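OxsB protein (Bacillus megaterium, PDB 5UL3) catalyses the oxidative ring contraction of dAMP to an oxetane aldehyde in oxetanocin A biosynthesis, using cobalamin, a [4Fe-4S] cluster and S-adenosylmethionine. Local coordinates at residues A193-D198 against Q226-Y231; H633-S637 against F661-H665; Y13-K18 against F73-R77. All coordinates share one frame; numbering follows the deposited sequence.

The three contacts lie far apart and in different domains. Contact 3 (13-18 with 73-77) belongs to the N-terminal domain, contact 1 (193-198 with 226-231) to the Rossmann fold that houses cobalamin, and contact 2 (633-637 with 661-665) to the C-terminal helices; contacts 2 and 3 fall on opposite sides of the chain's centre, about 65 Å between their own centres. Each mixes buried with more exposed residues. Contact 1 sets an aromatic cluster beside a salt bridge, contact 3 covers an apolar patch with a lysine bound to a turn, and contact 2, the smallest, brings one carboxylate against a phenylalanine edge, a histidine and a methionine methyl. No secondary-structure element is shared among them.

Contact 1 of 3, residues A193-D198 against Q226-Y231; sequences AFEILD and QFFERY
Asp198 OD1 takes hydrogen bonds from two side chains of 226-231. Arg230 NE reaches its syn lone pair at 2.9 Å, while the Tyr231 hydroxyl comes in from above the carboxylate plane, OH to OD1 2.8 Å. The second carboxylate oxygen completes the salt bridge, Asp198 OD2 to Arg230 NH2 being 2.7 Å, so that the guanidinium grips Asp198 side-on with NE and one terminal nitrogen, the two planes clearly turned against each other. With CG anti to the backbone N (chi1 -176°) and the chain extended as far as NE, Arg230 runs past Phe194, where its CD packs 3.5 Å from CD2 of the ring.

Three aromatic rings pack beside this polar group in two T-shaped pairs. Phe194 directs its edge at the face of Phe227, the planes 77° apart, and receives the edge of Tyr231 on one of its own faces. Leu197 fills in from the helix of Phe194: its CB makes a CH-pi contact over the Tyr231 ring, 3.5 Å from CZ. Outside the pair of segments, Tyr201 meets the Tyr231 ring and Met576 touches Phe227. Being held at both its ring and its hydroxyl, Tyr231 has little freedom to turn, and Asp198, with two donors at OD1, would probably be stabilised as the anion.

The axes of 193-198 and 226-230, parts of helices 190-205 and 224-230, come within 12.0 Å at 28°, a spacing bridged by these large side chains: an aromatic cluster bordered by a salt bridge, joining two helices of the cobalamin-binding Rossmann fold.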
loop_
_atom_site.group_PDB
_atom_site.type_symbol
_atom_site.label_atom_id
_atom_site.label_comp_id
_atom_site.label_asym_id
_atom_site.label_seq_id
_atom_site.Cartn_x
_atom_site.Cartn_y
_atom_site.Cartn_z
ATOM N N ALA A 193 -19.457 -3.206 1.095
ATOM C CA ALA A 193 -19.679 -3.744 -0.240
ATOM C C ALA A 193 -21.082 -4.319 -0.383
ATOM O O ALA A 193 -21.756 -4.081 -1.391
ATOM C CB ALA A 193 -18.635 -4.828 -0.552
ATOM N N PHE A 194 -21.525 -5.108 0.601
ATOM C CA PHE A 194 -22.834 -5.742 0.485
ATOM C C PHE A 194 -23.950 -4.705 0.497
ATOM O O PHE A 194 -24.932 -4.846 -0.238
ATOM C CB PHE A 194 -23.050 -6.755 1.605
ATOM C CG PHE A 194 -22.473 -8.117 1.321
ATOM C CD1 PHE A 194 -21.350 -8.262 0.522
ATOM C CD2 PHE A 194 -23.065 -9.254 1.847
ATOM C CE1 PHE A 194 -20.814 -9.534 0.271
ATOM C CE2 PHE A 194 -22.543 -10.524 1.591
ATOM C CZ PHE A 194 -21.419 -10.661 0.802
ATOM N N GLU A 195 -23.809 -3.662 1.312
ATOM C CA GLU A 195 -24.804 -2.587 1.327
ATOM C C GLU A 195 -24.890 -1.894 -0.028
ATOM O O GLU A 195 -25.986 -1.626 -0.538
ATOM C CB GLU A 195 -24.471 -1.565 2.412
ATOM C CG GLU A 195 -24.659 -2.070 3.840
ATOM C CD GLU A 195 -24.500 -0.966 4.871
ATOM O OE1 GLU A 195 -24.746 0.208 4.515
ATOM O OE2 GLU A 195 -24.138 -1.272 6.031
ATOM N N ILE A 196 -23.735 -1.577 -0.618
ATOM C CA ILE A 196 -23.734 -0.893 -1.907
ATOM C C ILE A 196 -24.258 -1.815 -2.995
ATOM O O ILE A 196 -25.066 -1.399 -3.832
ATOM C CB ILE A 196 -22.329 -0.357 -2.235
ATOM C CG1 ILE A 196 -21.922 0.713 -1.224
ATOM C CG2 ILE A 196 -22.293 0.219 -3.650
ATOM C CD1 ILE A 196 -20.458 1.109 -1.301
ATOM N N LEU A 197 -23.815 -3.085 -2.998
ATOM C CA LEU A 197 -24.313 -4.047 -3.980
ATOM C C LEU A 197 -25.821 -4.245 -3.845
ATOM O O LEU A 197 -26.537 -4.318 -4.849
ATOM C CB LEU A 197 -23.578 -5.385 -3.822
ATOM C CG LEU A 197 -22.141 -5.344 -4.370
ATOM C CD1 LEU A 197 -21.325 -6.587 -3.953
ATOM C CD2 LEU A 197 -22.170 -5.190 -5.897
ATOM N N ASP A 198 -26.318 -4.358 -2.610
ATOM C CA ASP A 198 -27.762 -4.473 -2.395
ATOM C C ASP A 198 -28.518 -3.353 -3.105
ATOM O O ASP A 198 -29.478 -3.606 -3.839
ATOM C CB ASP A 198 -28.076 -4.455 -0.896
ATOM C CG ASP A 198 -27.764 -5.775 -0.199
ATOM O OD1 ASP A 198 -27.397 -6.784 -0.852
ATOM O OD2 ASP A 198 -27.888 -5.796 1.038
ATOM N N GLN A 226 -18.919 -16.401 -0.867
ATOM C CA GLN A 226 -19.804 -15.559 -0.072
ATOM C C GLN A 226 -20.459 -14.483 -0.925
ATOM O O GLN A 226 -21.601 -14.085 -0.657
ATOM C CB GLN A 226 -19.040 -14.920 1.090
ATOM C CG GLN A 226 -19.066 -15.717 2.405
ATOM C CD GLN A 226 -17.867 -16.643 2.563
ATOM O OE1 GLN A 226 -17.115 -16.872 1.613
ATOM N NE2 GLN A 226 -17.679 -17.173 3.771
ATOM N N PHE A 227 -19.761 -14.008 -1.960
ATOM C CA PHE A 227 -20.354 -13.031 -2.864
ATOM C C PHE A 227 -21.341 -13.685 -3.821
ATOM O O PHE A 227 -22.417 -13.133 -4.073
ATOM C CB PHE A 227 -19.256 -12.298 -3.642
ATOM C CG PHE A 227 -18.524 -11.266 -2.824
ATOM C CD1 PHE A 227 -17.475 -11.630 -2.000
ATOM C CD2 PHE A 227 -18.894 -9.931 -2.876
ATOM C CE1 PHE A 227 -16.806 -10.678 -1.242
ATOM C CE2 PHE A 227 -18.224 -8.979 -2.134
ATOM C CZ PHE A 227 -17.176 -9.359 -1.312
ATOM N N PHE A 228 -20.997 -14.859 -4.359
ATOM C CA PHE A 228 -21.888 -15.528 -5.304
ATOM C C PHE A 228 -23.172 -15.994 -4.624
ATOM O O PHE A 228 -24.233 -16.045 -5.258
ATOM C CB PHE A 228 -21.176 -16.715 -5.958
ATOM C CG PHE A 228 -20.047 -16.325 -6.889
ATOM C CD1 PHE A 228 -20.142 -15.206 -7.701
ATOM C CD2 PHE A 228 -18.888 -17.094 -6.949
ATOM C CE1 PHE A 228 -19.109 -14.856 -8.559
ATOM C CE2 PHE A 228 -17.849 -16.748 -7.797
ATOM C CZ PHE A 228 -17.958 -15.628 -8.607
ATOM N N GLU A 229 -23.096 -16.322 -3.336
ATOM C CA GLU A 229 -24.275 -16.798 -2.621
ATOM C C GLU A 229 -25.360 -15.728 -2.579
ATOM O O GLU A 229 -26.546 -16.021 -2.758
ATOM C CB GLU A 229 -23.862 -17.229 -1.217
ATOM C CG GLU A 229 -24.990 -17.541 -0.266
ATOM C CD GLU A 229 -24.456 -17.929 1.098
ATOM O OE1 GLU A 229 -23.216 -17.921 1.265
ATOM O OE2 GLU A 229 -25.267 -18.240 1.997
ATOM N N ARG A 230 -24.966 -14.475 -2.385
ATOM C CA ARG A 230 -25.919 -13.378 -2.307
ATOM C C ARG A 230 -26.171 -12.716 -3.659
ATOM O O ARG A 230 -27.283 -12.235 -3.907
ATOM C CB ARG A 230 -25.420 -12.353 -1.281
ATOM C CG ARG A 230 -26.366 -11.197 -1.025
ATOM C CD ARG A 230 -25.888 -10.376 0.157
ATOM N NE ARG A 230 -26.795 -9.275 0.474
ATOM C CZ ARG A 230 -27.823 -9.374 1.313
ATOM N NH1 ARG A 230 -28.073 -10.530 1.913
ATOM N NH2 ARG A 230 -28.600 -8.324 1.550
ATOM N N TYR A 231 -25.175 -12.689 -4.546
ATOM C CA TYR A 231 -25.298 -12.058 -5.862
ATOM C C TYR A 231 -24.855 -13.058 -6.920
ATOM O O TYR A 231 -23.688 -13.060 -7.337
ATOM C CB TYR A 231 -24.468 -10.782 -5.949
ATOM C CG TYR A 231 -24.544 -9.928 -4.718
ATOM C CD1 TYR A 231 -25.635 -9.100 -4.484
ATOM C CD2 TYR A 231 -23.522 -9.944 -3.779
ATOM C CE1 TYR A 231 -25.707 -8.321 -3.364
ATOM C CE2 TYR A 231 -23.587 -9.163 -2.640
ATOM C CZ TYR A 231 -24.686 -8.349 -2.442
ATOM O OH TYR A 231 -24.762 -7.572 -1.317
#

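Contact 2 of 3, residues H633-S637 against F661-H665; sequences HREIS and FLRMH. With EDO (1,2-ethanediol), chain T.
Glu635 carries the polar side of this contact, meeting three residues of 661-665 through OE2. Glu635 OE2 lies 3.2 Å from CE1 of Phe661, near the plane of that ring, and thus faces a C-H at the ring's edge, the carboxylate plane standing at 80° to the phenyl. Glu635 OE2 also sits 3.2 Å from CE1 of His665, approaching the imidazole obliquely, with the carboxylate and imidazole planes only 18° apart. The methyl of Met664 is the third neighbour, its CE 3.4 Å from Glu635 OE2. The glutamate chain leaves the helix on the side opposite its backbone N (chi1 -172°) and remains extended, which carries the carboxylate across from helix 620-648 to the end of helix 652-664.

The apolar contacts are few. Glu635 CG approaches Phe661 CE1 at 3.4 Å. Ile636 adds a looser touch, its CG1 lying 4.3 Å from Phe661 CZ. Phe661 also meets Phe639, farther along helix 620-648. Within 661-665, the Met664 methyl lies over one face of the His665 imidazole, offset toward its rim, so the two side chains reach Glu635 side by side.

The contact joins successive helices of the C-terminal helix bundle, while Trp600 and Trp693 bind the 633-637 turn from two further helices. It probably rests on a carboxylate near weakly positive C-H groups of the Phe661 edge, the imidazole and the Met664 methyl, an arrangement that would be mildly electrostatic and could favour a protonated imidazole at His665.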
loop_
_atom_site.group_PDB
_atom_site.type_symbol
_atom_site.label_atom_id
_atom_site.label_comp_id
_atom_site.label_asym_id
_atom_site.label_seq_id
_atom_site.Cartn_x
_atom_site.Cartn_y
_atom_site.Cartn_z
ATOM N N HIS A 633 7.087 4.639 26.527
ATOM C CA HIS A 633 6.070 3.602 26.368
ATOM C C HIS A 633 6.594 2.418 25.562
ATOM O O HIS A 633 6.383 1.258 25.936
ATOM C CB HIS A 633 4.840 4.190 25.687
ATOM C CG HIS A 633 3.862 3.168 25.205
ATOM N ND1 HIS A 633 3.593 2.967 23.867
ATOM C CD2 HIS A 633 3.078 2.294 25.881
ATOM C CE1 HIS A 633 2.687 2.012 23.744
ATOM N NE2 HIS A 633 2.357 1.591 24.952
ATOM N N ARG A 634 7.276 2.697 24.449
ATOM C CA ARG A 634 7.832 1.621 23.629
ATOM C C ARG A 634 8.849 0.814 24.416
ATOM O O ARG A 634 8.874 -0.420 24.347
ATOM C CB ARG A 634 8.475 2.211 22.371
ATOM C CG ARG A 634 9.152 1.169 21.483
ATOM C CD ARG A 634 9.971 1.863 20.387
ATOM N NE ARG A 634 9.146 2.614 19.438
ATOM C CZ ARG A 634 8.629 2.104 18.323
ATOM N NH1 ARG A 634 8.829 0.816 17.993
ATOM N NH2 ARG A 634 7.917 2.886 17.527
ATOM N N GLU A 635 9.705 1.503 25.160
ATOM C CA GLU A 635 10.686 0.846 26.009
ATOM C C GLU A 635 10.002 -0.042 27.047
ATOM O O GLU A 635 10.358 -1.216 27.216
ATOM C CB GLU A 635 11.534 1.944 26.654
ATOM C CG GLU A 635 12.739 1.552 27.440
ATOM C CD GLU A 635 13.509 2.790 27.873
ATOM O OE1 GLU A 635 14.135 3.427 27.001
ATOM O OE2 GLU A 635 13.445 3.158 29.065
ATOM N N ILE A 636 8.982 0.490 27.724
ATOM C CA ILE A 636 8.264 -0.294 28.729
ATOM C C ILE A 636 7.586 -1.496 28.083
ATOM O O ILE A 636 7.555 -2.591 28.656
ATOM C CB ILE A 636 7.241 0.585 29.478
ATOM C CG1 ILE A 636 7.938 1.711 30.249
ATOM C CG2 ILE A 636 6.396 -0.262 30.425
ATOM C CD1 ILE A 636 6.934 2.764 30.785
ATOM N N SER A 637 7.040 -1.312 26.877
ATOM C CA SER A 637 6.386 -2.416 26.174
ATOM C C SER A 637 7.385 -3.490 25.759
ATOM O O SER A 637 7.066 -4.684 25.807
ATOM C CB SER A 637 5.636 -1.891 24.946
ATOM O OG SER A 637 4.583 -1.019 25.339
ATOM N N PHE A 661 17.273 -1.788 34.001
ATOM C CA PHE A 661 16.148 -1.001 33.510
ATOM C C PHE A 661 15.277 -0.515 34.663
ATOM O O PHE A 661 14.925 0.670 34.732
ATOM C CB PHE A 661 15.335 -1.834 32.513
ATOM C CG PHE A 661 14.085 -1.167 32.034
ATOM C CD1 PHE A 661 14.124 -0.239 31.008
ATOM C CD2 PHE A 661 12.860 -1.474 32.609
ATOM C CE1 PHE A 661 12.966 0.376 30.569
ATOM C CE2 PHE A 661 11.699 -0.868 32.171
ATOM C CZ PHE A 661 11.750 0.061 31.151
ATOM N N LEU A 662 14.917 -1.421 35.579
ATOM C CA LEU A 662 14.104 -1.031 36.730
ATOM C C LEU A 662 14.813 0.014 37.578
ATOM O O LEU A 662 14.178 0.942 38.091
ATOM C CB LEU A 662 13.764 -2.257 37.579
ATOM C CG LEU A 662 12.859 -3.280 36.902
ATOM C CD1 LEU A 662 12.530 -4.466 37.807
ATOM C CD2 LEU A 662 11.605 -2.586 36.443
ATOM N N ARG A 663 16.130 -0.123 37.740
ATOM C CA ARG A 663 16.876 0.845 38.536
ATOM C C ARG A 663 16.916 2.203 37.848
ATOM O O ARG A 663 16.808 3.243 38.507
ATOM C CB ARG A 663 18.287 0.327 38.803
ATOM C CG ARG A 663 19.145 1.269 39.623
ATOM C CD ARG A 663 20.487 0.645 39.958
ATOM N NE ARG A 663 21.269 0.357 38.759
ATOM C CZ ARG A 663 22.075 1.232 38.166
ATOM N NH1 ARG A 663 22.205 2.458 38.658
ATOM N NH2 ARG A 663 22.750 0.881 37.080
ATOM N N MET A 664 17.057 2.215 36.524
ATOM C CA MET A 664 17.005 3.470 35.783
ATOM C C MET A 664 15.668 4.180 35.953
ATOM O O MET A 664 15.608 5.407 35.823
ATOM C CB MET A 664 17.275 3.208 34.302
ATOM C CG MET A 664 17.406 4.460 33.455
ATOM S SD MET A 664 17.343 4.094 31.690
ATOM C CE MET A 664 15.694 3.405 31.545
ATOM N N HIS A 665 14.600 3.441 36.258
ATOM C CA HIS A 665 13.272 4.017 36.434
ATOM C C HIS A 665 12.812 4.025 37.886
ATOM O O HIS A 665 11.661 4.385 38.155
ATOM C CB HIS A 665 12.256 3.271 35.566
ATOM C CG HIS A 665 12.319 3.649 34.119
ATOM N ND1 HIS A 665 11.878 2.821 33.111
ATOM C CD2 HIS A 665 12.780 4.769 33.512
ATOM C CE1 HIS A 665 12.064 3.413 31.944
ATOM N NE2 HIS A 665 12.611 4.595 32.160
HETATM C C1 EDO T . 8.685 6.559 19.636
HETATM O O1 EDO T . 9.532 5.404 19.748
HETATM C C2 EDO T . 7.932 6.499 18.323
HETATM O O2 EDO T . 7.017 5.410 18.382
#

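Contact 3 of 3, residues Y13-K18 against F73-R77; sequences YLKELK and FSPNR. With EDO (1,2-ethanediol), chain O.
In the N-terminal domain, helix 7-21 packs against the end of strand 69-73 and the type I beta turn that follows it, Ser74 to Arg77. Strand 69-73 is an inner strand of a four-stranded antiparallel sheet, and Phe73 at its end directs its side chain to the helix. Three helix residues touch it: the CD2 methyl of Leu14 meets the ring edge in its plane, 3.9 Å from CD2 of Phe73; CD1 of Leu17 presses on Phe73 CB at 3.5 Å; and CB of Tyr13 touches CE2, farther out on the ring. Phe39, from helix 28-39, stacks on Tyr13 and also meets Phe73, closing this small core from another helix.

Pro75 makes the closest backbone approach, its CA 5.4 Å from that of Leu14. The pyrrolidine ring sits against the helix backbone: Pro75 CB lies 3.7 Å from the carbonyl O of Leu14, with CG resting near CB of Leu17. Ser74 turns the other way and braces the turn from within, its OG giving a 2.6 Å hydrogen bond to the carbonyl O of Arg77.

On the more exposed side, Lys18 arches over the proline. The chain is extended until chi4 (69°) bends the ammonium back onto the turn, where NZ donates both to the carbonyl O of Pro75, from above the carbonyl plane, and to OD1 of Asn76. That amide is held at its other end as well, since ND2 bonds to the carbonyl O of Thr56. A water ties the same corner together, accepting from Asn76 ND2 at 3.0 Å and donating to the backbone O of Lys18 at 2.7 Å.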
loop_
_atom_site.group_PDB
_atom_site.type_symbol
_atom_site.label_atom_id
_atom_site.label_comp_id
_atom_site.label_asym_id
_atom_site.label_seq_id
_atom_site.Cartn_x
_atom_site.Cartn_y
_atom_site.Cartn_z
ATOM N N TYR A 13 -6.219 25.616 -32.775
ATOM C CA TYR A 13 -6.985 24.644 -32.005
ATOM C C TYR A 13 -6.065 23.663 -31.283
ATOM O O TYR A 13 -6.297 23.338 -30.114
ATOM C CB TYR A 13 -7.966 23.907 -32.917
ATOM C CG TYR A 13 -9.240 24.675 -33.211
ATOM C CD1 TYR A 13 -9.899 25.379 -32.210
ATOM C CD2 TYR A 13 -9.785 24.691 -34.490
ATOM C CE1 TYR A 13 -11.070 26.082 -32.478
ATOM C CE2 TYR A 13 -10.948 25.391 -34.770
ATOM C CZ TYR A 13 -11.587 26.083 -33.765
ATOM O OH TYR A 13 -12.747 26.772 -34.048
ATOM N N LEU A 14 -5.006 23.206 -31.949
ATOM C CA LEU A 14 -4.070 22.284 -31.317
ATOM C C LEU A 14 -3.325 22.955 -30.168
ATOM O O LEU A 14 -3.168 22.364 -29.091
ATOM C CB LEU A 14 -3.084 21.750 -32.353
ATOM C CG LEU A 14 -3.580 20.705 -33.366
ATOM C CD1 LEU A 14 -2.533 20.477 -34.434
ATOM C CD2 LEU A 14 -3.915 19.386 -32.659
ATOM N N LYS A 15 -2.861 24.189 -30.380
ATOM C CA LYS A 15 -2.144 24.913 -29.332
ATOM C C LYS A 15 -3.022 25.109 -28.107
ATOM O O LYS A 15 -2.586 24.878 -26.974
ATOM C CB LYS A 15 -1.661 26.263 -29.871
ATOM C CG LYS A 15 -1.312 27.279 -28.792
ATOM C CD LYS A 15 -1.127 28.673 -29.385
ATOM C CE LYS A 15 -0.854 29.700 -28.298
ATOM N NZ LYS A 15 -1.991 29.792 -27.336
ATOM N N GLU A 16 -4.269 25.541 -28.315
ATOM C CA GLU A 16 -5.180 25.726 -27.194
ATOM C C GLU A 16 -5.524 24.393 -26.538
ATOM O O GLU A 16 -5.720 24.326 -25.319
ATOM C CB GLU A 16 -6.454 26.429 -27.652
ATOM C CG GLU A 16 -6.263 27.886 -28.059
ATOM C CD GLU A 16 -5.725 28.738 -26.932
ATOM O OE1 GLU A 16 -4.542 29.126 -26.994
ATOM O OE2 GLU A 16 -6.483 28.999 -25.975
ATOM N N LEU A 17 -5.644 23.333 -27.339
ATOM C CA LEU A 17 -5.952 22.019 -26.782
ATOM C C LEU A 17 -4.784 21.492 -25.966
ATOM O O LEU A 17 -4.983 20.880 -24.908
ATOM C CB LEU A 17 -6.311 21.041 -27.903
ATOM C CG LEU A 17 -7.721 21.188 -28.481
ATOM C CD1 LEU A 17 -7.917 20.268 -29.677
ATOM C CD2 LEU A 17 -8.779 20.939 -27.432
ATOM N N LYS A 18 -3.559 21.715 -26.447
ATOM C CA LYS A 18 -2.377 21.313 -25.690
ATOM C C LYS A 18 -2.354 21.975 -24.317
ATOM O O LYS A 18 -1.926 21.361 -23.329
ATOM C CB LYS A 18 -1.124 21.652 -26.497
ATOM C CG LYS A 18 0.184 21.122 -25.958
ATOM C CD LYS A 18 1.260 21.320 -27.018
ATOM C CE LYS A 18 2.455 20.420 -26.805
ATOM N NZ LYS A 18 2.128 18.982 -27.055
ATOM N N PHE A 73 -8.178 15.548 -33.141
ATOM C CA PHE A 73 -7.058 16.371 -32.690
ATOM C C PHE A 73 -6.243 15.610 -31.655
ATOM O O PHE A 73 -6.801 15.142 -30.654
ATOM C CB PHE A 73 -7.554 17.670 -32.047
ATOM C CG PHE A 73 -8.309 18.575 -32.989
ATOM C CD1 PHE A 73 -9.684 18.461 -33.134
ATOM C CD2 PHE A 73 -7.642 19.561 -33.707
ATOM C CE1 PHE A 73 -10.382 19.307 -34.003
ATOM C CE2 PHE A 73 -8.331 20.402 -34.575
ATOM C CZ PHE A 73 -9.696 20.274 -34.718
ATOM N N SER A 74 -4.934 15.525 -31.867
ATOM C CA SER A 74 -4.033 14.815 -30.955
ATOM C C SER A 74 -2.801 15.677 -30.725
ATOM O O SER A 74 -1.740 15.439 -31.311
ATOM C CB SER A 74 -3.669 13.437 -31.510
ATOM O OG SER A 74 -2.822 12.736 -30.621
ATOM N N PRO A 75 -2.904 16.681 -29.851
ATOM C CA PRO A 75 -1.824 17.674 -29.738
ATOM C C PRO A 75 -0.547 17.136 -29.134
ATOM O O PRO A 75 0.514 17.739 -29.343
ATOM C CB PRO A 75 -2.433 18.764 -28.853
ATOM C CG PRO A 75 -3.557 18.132 -28.148
ATOM C CD PRO A 75 -4.058 16.994 -29.005
ATOM N N ASN A 76 -0.606 16.031 -28.392
ATOM C CA ASN A 76 0.543 15.512 -27.657
ATOM C C ASN A 76 1.155 14.270 -28.272
ATOM O O ASN A 76 2.192 13.809 -27.787
ATOM C CB ASN A 76 0.141 15.207 -26.202
ATOM C CG ASN A 76 -0.382 16.427 -25.490
ATOM O OD1 ASN A 76 -0.096 17.548 -25.899
ATOM N ND2 ASN A 76 -1.155 16.223 -24.419
ATOM N N ARG A 77 0.555 13.707 -29.318
ATOM C CA ARG A 77 1.100 12.479 -29.861
ATOM C C ARG A 77 0.672 12.312 -31.313
ATOM O O ARG A 77 -0.441 12.685 -31.686
ATOM C CB ARG A 77 0.662 11.255 -29.040
ATOM C CG ARG A 77 1.443 9.997 -29.404
ATOM C CD ARG A 77 1.242 8.852 -28.427
ATOM N NE ARG A 77 -0.040 8.184 -28.621
ATOM C CZ ARG A 77 -0.372 7.034 -28.035
ATOM N NH1 ARG A 77 -1.555 6.485 -28.261
ATOM N NH2 ARG A 77 0.480 6.436 -27.216
HETATM C C1 EDO O . 1.236 19.549 -31.891
HETATM O O1 EDO O . 0.184 20.020 -31.037
HETATM C C2 EDO O . 2.539 19.718 -31.117
HETATM O O2 EDO O . 3.637 19.175 -31.858
HETATM O O HOH W 1 -0.867 18.884 -22.995
#